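Local coordinates for protein glycerol dehydratase (Clostridium butyricum, PDB 1R9D) that catalyses the B12-independent dehydration of glycerol, probably by a glycyl-radical mechanism, as in other members of the pyruvate formate-lyase-like family, at residues A[162-170]-A[431-442]; A[338-347]-A[373-381]. All coordinates share one frame; numbering follows the deposited sequence.

In the fold
Contact 1 (162-170 with 431-442) and contact 2 (338-347 with 373-381) have their centres about 12 Å apart. Both border the pocket that holds glycerol. Along the chain, contact 2 is nested inside the loop that contact 1 closes. In contact 1, H164 and E435 bind the glycerol directly. H281, S282 and D447 hold it as well. Contact 2 reaches the pocket through Y339, whose side chain is about 3 Å from glycerol at the nearest atoms. The two contacts also touch: N341 ND2 lies 3.1 Å from G432 O, a probable hydrogen bond, and C433 SG packs 3.7 Å from Y339 CD2.

Contact 1: residues A[162-170]-A[431-442]; sequences VGHVSVDYG and IGCVEPQKPGKT. With GOL (glycerol), chain C.
H164 and E435 are turned toward one glycerol by their torsions. In H164, CG lies beside the backbone N (chi1 -68°), and the ring edge faces the ligand. E435 is bent at chi2 (101°), which folds its carboxylate back onto the 432-434 loop between the two short strands. OE1 of E435 then sits at the H164 ring edge near CD2, with ring and carboxylate planes 40° apart. H164 NE2 donates to O2 of glycerol at 2.9 Å. O3 of glycerol donates to E435 OE1 at 2.7 Å. Each group has a second hold on its other polar atom. H164 ND1 donates to V162 O, in the plane of the ring. E435 OE2 accepts from C433 N at 3.0 Å and from V434 N at 3.0 Å, both on one face of the carboxylate. C433 SG is 3.7 Å from glycerol C1. Sequence 432-436 (GCVEP) matches a family motif in which the cysteine is thought to form the thiyl radical.

Beyond the pocket, I431 carries the packing. Its CG2 rests 3.5 Å from H164 CA, and its CD1 lies against the V165-S166 peptide. Next come two hydrogen bonds at S166. S166 N donates to Q437 OE1 at 3.1 Å, from above the amide plane. G440 N donates to S166 O at 2.8 Å, nearly in line with the carbonyl. S166 OG touches the P439 ring and bonds to S284 O. A water joins H164 O, T442 O and Q437 NE2. That NE2 also bonds to H446.

Glycerol is thus gripped at two hydroxyls by side chains from both segments. Backbone groups set the ring and the carboxylate at fixed rotations, and the cysteine sulfur lies beside the substrate carbons.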
loop_
_atom_site.group_PDB
_atom_site.type_symbol
_atom_site.label_atom_id
_atom_site.label_comp_id
_atom_site.label_asym_id
_atom_site.label_seq_id
_atom_site.Cartn_x
_atom_site.Cartn_y
_atom_site.Cartn_z
ATOM N N VAL A 162 -12.653 7.911 11.337
ATOM C CA VAL A 162 -11.895 8.976 11.988
ATOM C C VAL A 162 -12.725 10.243 12.205
ATOM O O VAL A 162 -13.066 10.586 13.340
ATOM C CB VAL A 162 -10.635 9.325 11.160
ATOM C CG1 VAL A 162 -9.871 10.488 11.815
ATOM C CG2 VAL A 162 -9.749 8.095 11.037
ATOM N N GLY A 163 -13.064 10.932 11.121
ATOM C CA GLY A 163 -13.835 12.153 11.256
ATOM C C GLY A 163 -12.989 13.250 11.883
ATOM O O GLY A 163 -11.856 13.480 11.450
ATOM N N HIS A 164 -13.540 13.922 12.894
ATOM C CA HIS A 164 -12.856 15.013 13.601
ATOM C C HIS A 164 -12.258 16.010 12.632
ATOM O O HIS A 164 -11.038 16.217 12.581
ATOM C CB HIS A 164 -11.775 14.450 14.525
ATOM C CG HIS A 164 -12.333 13.681 15.678
ATOM N ND1 HIS A 164 -12.996 12.483 15.518
ATOM C CD2 HIS A 164 -12.420 13.989 16.994
ATOM C CE1 HIS A 164 -13.471 12.088 16.687
ATOM N NE2 HIS A 164 -13.136 12.984 17.597
ATOM N N VAL A 165 -13.137 16.661 11.885
ATOM C CA VAL A 165 -12.697 17.595 10.870
ATOM C C VAL A 165 -13.795 18.577 10.486
ATOM O O VAL A 165 -14.983 18.274 10.598
ATOM C CB VAL A 165 -12.263 16.789 9.611
ATOM C CG1 VAL A 165 -13.443 15.954 9.118
ATOM C CG2 VAL A 165 -11.773 17.713 8.504
ATOM N N SER A 166 -13.384 19.770 10.072
ATOM C CA SER A 166 -14.311 20.777 9.585
ATOM C C SER A 166 -13.804 21.040 8.169
ATOM O O SER A 166 -12.744 21.643 7.988
ATOM C CB SER A 166 -14.243 22.058 10.412
ATOM O OG SER A 166 -15.175 23.009 9.917
ATOM N N VAL A 167 -14.542 20.556 7.171
ATOM C CA VAL A 167 -14.137 20.734 5.783
ATOM C C VAL A 167 -14.333 22.164 5.306
ATOM O O VAL A 167 -14.867 23.006 6.028
ATOM C CB VAL A 167 -14.908 19.778 4.842
ATOM C CG1 VAL A 167 -14.711 18.342 5.296
ATOM C CG2 VAL A 167 -16.389 20.141 4.814
ATOM N N ASP A 168 -13.892 22.435 4.082
ATOM C CA ASP A 168 -14.009 23.765 3.507
ATOM C C ASP A 168 -15.432 23.973 2.978
ATOM O O ASP A 168 -15.639 24.061 1.765
ATOM C CB ASP A 168 -13.008 23.921 2.359
ATOM C CG ASP A 168 -12.710 25.372 2.030
ATOM O OD1 ASP A 168 -13.535 26.255 2.362
ATOM O OD2 ASP A 168 -11.648 25.633 1.418
ATOM N N TYR A 169 -16.405 24.044 3.887
ATOM C CA TYR A 169 -17.803 24.236 3.492
ATOM C C TYR A 169 -17.959 25.470 2.611
ATOM O O TYR A 169 -18.690 25.449 1.621
ATOM C CB TYR A 169 -18.713 24.399 4.721
ATOM C CG TYR A 169 -18.858 23.175 5.603
ATOM C CD1 TYR A 169 -18.048 22.999 6.727
ATOM C CD2 TYR A 169 -19.830 22.206 5.333
ATOM C CE1 TYR A 169 -18.204 21.888 7.564
ATOM C CE2 TYR A 169 -19.996 21.093 6.163
ATOM C CZ TYR A 169 -19.180 20.943 7.278
ATOM O OH TYR A 169 -19.351 19.860 8.110
ATOM N N GLY A 170 -17.272 26.547 2.982
ATOM C CA GLY A 170 -17.354 27.787 2.231
ATOM C C GLY A 170 -16.979 27.654 0.769
ATOM O O GLY A 170 -17.599 28.274 -0.094
ATOM N N ILE A 431 -13.351 21.485 16.969
ATOM C CA ILE A 431 -13.716 20.142 16.526
ATOM C C ILE A 431 -14.223 19.350 17.729
ATOM O O ILE A 431 -13.618 19.389 18.793
ATOM C CB ILE A 431 -12.499 19.383 15.950
ATOM C CG1 ILE A 431 -11.931 20.143 14.750
ATOM C CG2 ILE A 431 -12.900 17.956 15.562
ATOM C CD1 ILE A 431 -12.962 20.450 13.666
ATOM N N GLY A 432 -15.338 18.644 17.559
ATOM C CA GLY A 432 -15.879 17.828 18.635
ATOM C C GLY A 432 -16.194 18.527 19.949
ATOM O O GLY A 432 -17.162 19.278 20.046
ATOM N N CYS A 433 -15.379 18.270 20.967
ATOM C CA CYS A 433 -15.590 18.871 22.281
ATOM C C CYS A 433 -14.847 20.183 22.516
ATOM O O CYS A 433 -15.465 21.202 22.817
ATOM C CB CYS A 433 -15.190 17.886 23.375
ATOM S SG CYS A 433 -16.237 16.415 23.492
ATOM N N VAL A 434 -13.523 20.153 22.386
ATOM C CA VAL A 434 -12.708 21.349 22.628
ATOM C C VAL A 434 -11.442 21.442 21.771
ATOM O O VAL A 434 -10.551 22.231 22.073
ATOM C CB VAL A 434 -12.259 21.404 24.113
ATOM C CG1 VAL A 434 -13.465 21.553 25.031
ATOM C CG2 VAL A 434 -11.484 20.140 24.466
ATOM N N GLU A 435 -11.371 20.666 20.696
ATOM C CA GLU A 435 -10.175 20.638 19.848
ATOM C C GLU A 435 -10.133 21.690 18.723
ATOM O O GLU A 435 -10.897 21.625 17.761
ATOM C CB GLU A 435 -10.023 19.221 19.270
ATOM C CG GLU A 435 -10.242 18.097 20.321
ATOM C CD GLU A 435 -11.628 17.433 20.240
ATOM O OE1 GLU A 435 -11.869 16.670 19.278
ATOM O OE2 GLU A 435 -12.479 17.669 21.132
ATOM N N PRO A 436 -9.210 22.665 18.819
ATOM C CA PRO A 436 -9.106 23.711 17.795
ATOM C C PRO A 436 -8.360 23.325 16.517
ATOM O O PRO A 436 -7.437 22.512 16.544
ATOM C CB PRO A 436 -8.385 24.862 18.518
ATOM C CG PRO A 436 -8.025 24.326 19.890
ATOM C CD PRO A 436 -8.175 22.834 19.849
ATOM N N GLN A 437 -8.755 23.929 15.400
ATOM C CA GLN A 437 -8.088 23.675 14.121
ATOM C C GLN A 437 -8.476 24.730 13.089
ATOM O O GLN A 437 -9.467 25.441 13.252
ATOM C CB GLN A 437 -8.453 22.284 13.561
ATOM C CG GLN A 437 -9.704 22.285 12.642
ATOM C CD GLN A 437 -9.931 20.982 11.869
ATOM O OE1 GLN A 437 -10.690 20.957 10.892
ATOM N NE2 GLN A 437 -9.297 19.899 12.306
ATOM N N LYS A 438 -7.669 24.838 12.037
ATOM C CA LYS A 438 -7.959 25.747 10.934
ATOM C C LYS A 438 -8.827 24.884 10.015
ATOM O O LYS A 438 -8.354 23.902 9.442
ATOM C CB LYS A 438 -6.668 26.150 10.213
ATOM C CG LYS A 438 -6.880 26.682 8.798
ATOM C CD LYS A 438 -7.772 27.919 8.759
ATOM C CE LYS A 438 -7.899 28.417 7.325
ATOM N NZ LYS A 438 -8.675 29.681 7.213
ATOM N N PRO A 439 -10.113 25.231 9.876
ATOM C CA PRO A 439 -10.987 24.433 9.013
ATOM C C PRO A 439 -10.535 24.427 7.558
ATOM O O PRO A 439 -9.969 25.409 7.071
ATOM C CB PRO A 439 -12.349 25.109 9.176
ATOM C CG PRO A 439 -12.276 25.731 10.548
ATOM C CD PRO A 439 -10.872 26.304 10.542
ATOM N N GLY A 440 -10.792 23.313 6.880
ATOM C CA GLY A 440 -10.446 23.181 5.475
ATOM C C GLY A 440 -8.978 23.006 5.134
ATOM O O GLY A 440 -8.620 23.036 3.958
ATOM N N LYS A 441 -8.131 22.818 6.140
ATOM C CA LYS A 441 -6.699 22.654 5.901
ATOM C C LYS A 441 -6.038 21.654 6.840
ATOM O O LYS A 441 -4.822 21.472 6.784
ATOM C CB LYS A 441 -5.980 23.994 6.071
ATOM C CG LYS A 441 -6.423 25.104 5.139
ATOM C CD LYS A 441 -5.476 26.291 5.270
ATOM C CE LYS A 441 -5.801 27.387 4.263
ATOM N NZ LYS A 441 -4.850 28.533 4.376
ATOM N N THR A 442 -6.836 20.977 7.663
ATOM C CA THR A 442 -6.291 20.071 8.675
ATOM C C THR A 442 -6.815 18.635 8.762
ATOM O O THR A 442 -7.991 18.372 8.521
ATOM C CB THR A 442 -6.523 20.691 10.082
ATOM O OG1 THR A 442 -6.190 22.084 10.055
ATOM C CG2 THR A 442 -5.686 19.988 11.139
HETATM C C1 GOL C . -15.550 13.002 22.212
HETATM O O1 GOL C . -14.402 12.685 22.978
HETATM C C2 GOL C . -15.182 13.398 20.779
HETATM O O2 GOL C . -14.456 12.336 20.143
HETATM C C3 GOL C . -14.330 14.666 20.803
HETATM O O3 GOL C . -14.032 15.102 19.486
HETATM O O HOH W 1 -9.108 17.252 10.970
HETATM O O HOH W 2 -9.285 25.680 2.672
#

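Contact 2: residues A[338-347]-A[373-381]; sequences MYQNLIVGGQ and QPSLSVRIW
A beta-alpha-beta unit supplies this contact: strands 341-344 and 375-380 run parallel, with helix 357-369 between them in sequence. They begin a five-stranded mixed sheet, consistent with one half of the ten-stranded barrel of this family. Backbone bonds alternate across the pair from S375 N to Q340 O (3.0 Å) through to R379 N and V344 O.

Ahead of the strands, Q373 OE1 takes two donors from Q340, both in its carbonyl plane. They are Q340 N at 2.9 Å and Q340 NE2 at 2.9 Å. The two amides are nearly coplanar, 13° apart. Q340 OE1 continues to H271, and NE2 also to L318 O.

On one face, N341 has CG opposite its backbone N (chi1 -156°), which carries the amide over to S377. S377 OG donates to N341 OD1 at 2.9 Å. Further along, I343 CD1 abuts R379 CG at 3.3 Å, the two chains crossing at about a right angle. The opposite face is apolar. L342 CD2 meets L376 CD1 at 3.9 Å, V344 packs on V378, and helices 357-369 and 386-397 pack on V344, L376 and V378.

At the far end, the R379 guanidinium lies with one face against the G346-Q347 peptide and forms a salt bridge with D408. Q347 CB stands over the six-membered ring of W381, 4.1 Å from its centroid, a CH-pi contact. W381 NE1 bonds to D353.

Partners outside the pair hold Q340 and R379, while S377 OG holds N341 OD1. The aliphatic face packs against two helices.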
loop_
_atom_site.group_PDB
_atom_site.type_symbol
_atom_site.label_atom_id
_atom_site.label_comp_id
_atom_site.label_asym_id
_atom_site.label_seq_id
_atom_site.Cartn_x
_atom_site.Cartn_y
_atom_site.Cartn_z
ATOM N N MET A 338 -22.835 12.908 18.611
ATOM C CA MET A 338 -22.161 12.997 17.314
ATOM C C MET A 338 -21.080 14.074 17.380
ATOM O O MET A 338 -20.218 14.154 16.502
ATOM C CB MET A 338 -23.147 13.329 16.188
ATOM C CG MET A 338 -24.070 12.170 15.815
ATOM S SD MET A 338 -23.215 10.606 15.577
ATOM C CE MET A 338 -22.159 10.973 14.156
ATOM N N TYR A 339 -21.148 14.906 18.417
ATOM C CA TYR A 339 -20.169 15.980 18.638
ATOM C C TYR A 339 -19.927 16.926 17.458
ATOM O O TYR A 339 -18.780 17.224 17.124
ATOM C CB TYR A 339 -18.823 15.378 19.056
ATOM C CG TYR A 339 -18.899 14.365 20.177
ATOM C CD1 TYR A 339 -19.023 13.002 19.905
ATOM C CD2 TYR A 339 -18.852 14.769 21.513
ATOM C CE1 TYR A 339 -19.094 12.067 20.931
ATOM C CE2 TYR A 339 -18.926 13.841 22.549
ATOM C CZ TYR A 339 -19.046 12.495 22.254
ATOM O OH TYR A 339 -19.123 11.577 23.278
ATOM N N GLN A 340 -20.994 17.415 16.838
ATOM C CA GLN A 340 -20.860 18.326 15.705
ATOM C C GLN A 340 -20.766 19.758 16.232
ATOM O O GLN A 340 -21.782 20.431 16.436
ATOM C CB GLN A 340 -22.068 18.162 14.779
ATOM C CG GLN A 340 -22.254 16.720 14.324
ATOM C CD GLN A 340 -23.650 16.439 13.804
ATOM O OE1 GLN A 340 -23.845 16.183 12.614
ATOM N NE2 GLN A 340 -24.631 16.488 14.699
ATOM N N ASN A 341 -19.540 20.228 16.447
ATOM C CA ASN A 341 -19.342 21.559 16.990
ATOM C C ASN A 341 -19.513 22.669 15.964
ATOM O O ASN A 341 -18.934 22.634 14.874
ATOM C CB ASN A 341 -17.956 21.662 17.650
ATOM C CG ASN A 341 -17.897 22.752 18.712
ATOM O OD1 ASN A 341 -18.034 23.932 18.412
ATOM N ND2 ASN A 341 -17.711 22.349 19.964
ATOM N N LEU A 342 -20.327 23.653 16.327
ATOM C CA LEU A 342 -20.593 24.810 15.478
ATOM C C LEU A 342 -20.287 26.017 16.357
ATOM O O LEU A 342 -20.848 26.159 17.438
ATOM C CB LEU A 342 -22.063 24.807 15.030
ATOM C CG LEU A 342 -22.516 25.874 14.028
ATOM C CD1 LEU A 342 -23.767 25.383 13.283
ATOM C CD2 LEU A 342 -22.793 27.183 14.756
ATOM N N ILE A 343 -19.392 26.885 15.894
ATOM C CA ILE A 343 -18.989 28.040 16.688
ATOM C C ILE A 343 -19.296 29.378 16.015
ATOM O O ILE A 343 -19.290 29.483 14.789
ATOM C CB ILE A 343 -17.467 27.930 16.998
ATOM C CG1 ILE A 343 -17.061 28.900 18.110
ATOM C CG2 ILE A 343 -16.664 28.211 15.743
ATOM C CD1 ILE A 343 -15.780 28.474 18.809
ATOM N N VAL A 344 -19.588 30.399 16.819
ATOM C CA VAL A 344 -19.863 31.717 16.271
ATOM C C VAL A 344 -19.092 32.800 17.018
ATOM O O VAL A 344 -18.650 32.595 18.154
ATOM C CB VAL A 344 -21.386 32.054 16.280
ATOM C CG1 VAL A 344 -22.141 31.023 15.450
ATOM C CG2 VAL A 344 -21.924 32.107 17.704
ATOM N N GLY A 345 -18.920 33.941 16.363
ATOM C CA GLY A 345 -18.194 35.047 16.965
ATOM C C GLY A 345 -16.696 34.909 16.776
ATOM O O GLY A 345 -16.232 34.024 16.053
ATOM N N GLY A 346 -15.933 35.774 17.438
ATOM C CA GLY A 346 -14.489 35.720 17.318
ATOM C C GLY A 346 -13.958 36.813 16.410
ATOM O O GLY A 346 -14.666 37.763 16.097
ATOM N N GLN A 347 -12.709 36.683 15.982
ATOM C CA GLN A 347 -12.104 37.682 15.111
ATOM C C GLN A 347 -11.807 37.096 13.741
ATOM O O GLN A 347 -11.892 35.880 13.550
ATOM C CB GLN A 347 -10.819 38.227 15.756
ATOM C CG GLN A 347 -9.802 37.166 16.143
ATOM C CD GLN A 347 -8.698 37.703 17.051
ATOM O OE1 GLN A 347 -7.871 38.514 16.632
ATOM N NE2 GLN A 347 -8.687 37.250 18.301
ATOM N N GLN A 373 -27.862 18.653 19.790
ATOM C CA GLN A 373 -27.020 19.144 18.708
ATOM C C GLN A 373 -27.597 20.388 18.042
ATOM O O GLN A 373 -28.810 20.623 18.078
ATOM C CB GLN A 373 -26.832 18.042 17.657
ATOM C CG GLN A 373 -26.072 16.836 18.168
ATOM C CD GLN A 373 -24.594 17.133 18.346
ATOM O OE1 GLN A 373 -23.869 17.311 17.368
ATOM N NE2 GLN A 373 -24.145 17.204 19.596
ATOM N N PRO A 374 -26.730 21.219 17.446
ATOM C CA PRO A 374 -25.279 21.006 17.402
ATOM C C PRO A 374 -24.646 21.476 18.707
ATOM O O PRO A 374 -25.300 22.132 19.520
ATOM C CB PRO A 374 -24.847 21.871 16.230
ATOM C CG PRO A 374 -25.776 23.040 16.355
ATOM C CD PRO A 374 -27.110 22.370 16.608
ATOM N N SER A 375 -23.381 21.124 18.907
ATOM C CA SER A 375 -22.661 21.546 20.101
ATOM C C SER A 375 -22.286 22.998 19.829
ATOM O O SER A 375 -21.204 23.283 19.306
ATOM C CB SER A 375 -21.406 20.688 20.291
ATOM O OG SER A 375 -21.747 19.331 20.546
ATOM N N LEU A 376 -23.203 23.904 20.162
ATOM C CA LEU A 376 -23.013 25.334 19.929
ATOM C C LEU A 376 -21.936 25.932 20.829
ATOM O O LEU A 376 -21.897 25.674 22.034
ATOM C CB LEU A 376 -24.335 26.078 20.135
ATOM C CG LEU A 376 -24.338 27.580 19.836
ATOM C CD1 LEU A 376 -23.906 27.828 18.398
ATOM C CD2 LEU A 376 -25.731 28.144 20.071
ATOM N N SER A 377 -21.086 26.758 20.229
ATOM C CA SER A 377 -19.972 27.374 20.936
ATOM C C SER A 377 -19.787 28.825 20.523
ATOM O O SER A 377 -20.302 29.257 19.495
ATOM C CB SER A 377 -18.690 26.607 20.608
ATOM O OG SER A 377 -18.821 25.231 20.915
ATOM N N VAL A 378 -19.044 29.581 21.327
ATOM C CA VAL A 378 -18.767 30.969 21.001
ATOM C C VAL A 378 -17.293 31.269 21.279
ATOM O O VAL A 378 -16.704 30.736 22.220
ATOM C CB VAL A 378 -19.640 31.967 21.824
ATOM C CG1 VAL A 378 -21.130 31.695 21.582
ATOM C CG2 VAL A 378 -19.307 31.866 23.307
ATOM N N ARG A 379 -16.692 32.091 20.434
ATOM C CA ARG A 379 -15.300 32.481 20.625
ATOM C C ARG A 379 -15.331 33.812 21.359
ATOM O O ARG A 379 -16.182 34.657 21.081
ATOM C CB ARG A 379 -14.591 32.635 19.277
ATOM C CG ARG A 379 -14.146 31.316 18.671
ATOM C CD ARG A 379 -13.507 31.502 17.303
ATOM N NE ARG A 379 -12.479 32.538 17.323
ATOM C CZ ARG A 379 -11.683 32.815 16.298
ATOM N NH1 ARG A 379 -11.790 32.121 15.171
ATOM N NH2 ARG A 379 -10.792 33.799 16.392
ATOM N N ILE A 380 -14.407 33.993 22.297
ATOM C CA ILE A 380 -14.327 35.216 23.085
ATOM C C ILE A 380 -12.906 35.762 22.995
ATOM O O ILE A 380 -11.950 34.997 23.049
ATOM C CB ILE A 380 -14.643 34.928 24.580
ATOM C CG1 ILE A 380 -16.064 34.371 24.722
ATOM C CG2 ILE A 380 -14.458 36.187 25.420
ATOM C CD1 ILE A 380 -17.158 35.331 24.282
ATOM N N TRP A 381 -12.767 37.071 22.824
ATOM C CA TRP A 381 -11.445 37.676 22.778
ATOM C C TRP A 381 -11.485 39.050 23.443
ATOM O O TRP A 381 -12.542 39.482 23.903
ATOM C CB TRP A 381 -10.905 37.753 21.339
ATOM C CG TRP A 381 -11.590 38.706 20.414
ATOM C CD1 TRP A 381 -12.891 38.663 19.990
ATOM C CD2 TRP A 381 -10.979 39.805 19.727
ATOM N NE1 TRP A 381 -13.123 39.667 19.072
ATOM C CE2 TRP A 381 -11.965 40.380 18.894
ATOM C CE3 TRP A 381 -9.690 40.355 19.732
ATOM C CZ2 TRP A 381 -11.701 41.481 18.073
ATOM C CZ3 TRP A 381 -9.426 41.451 18.914
ATOM C CH2 TRP A 381 -10.430 42.002 18.095
HETATM O O HOH W 3 -16.109 37.178 20.475
#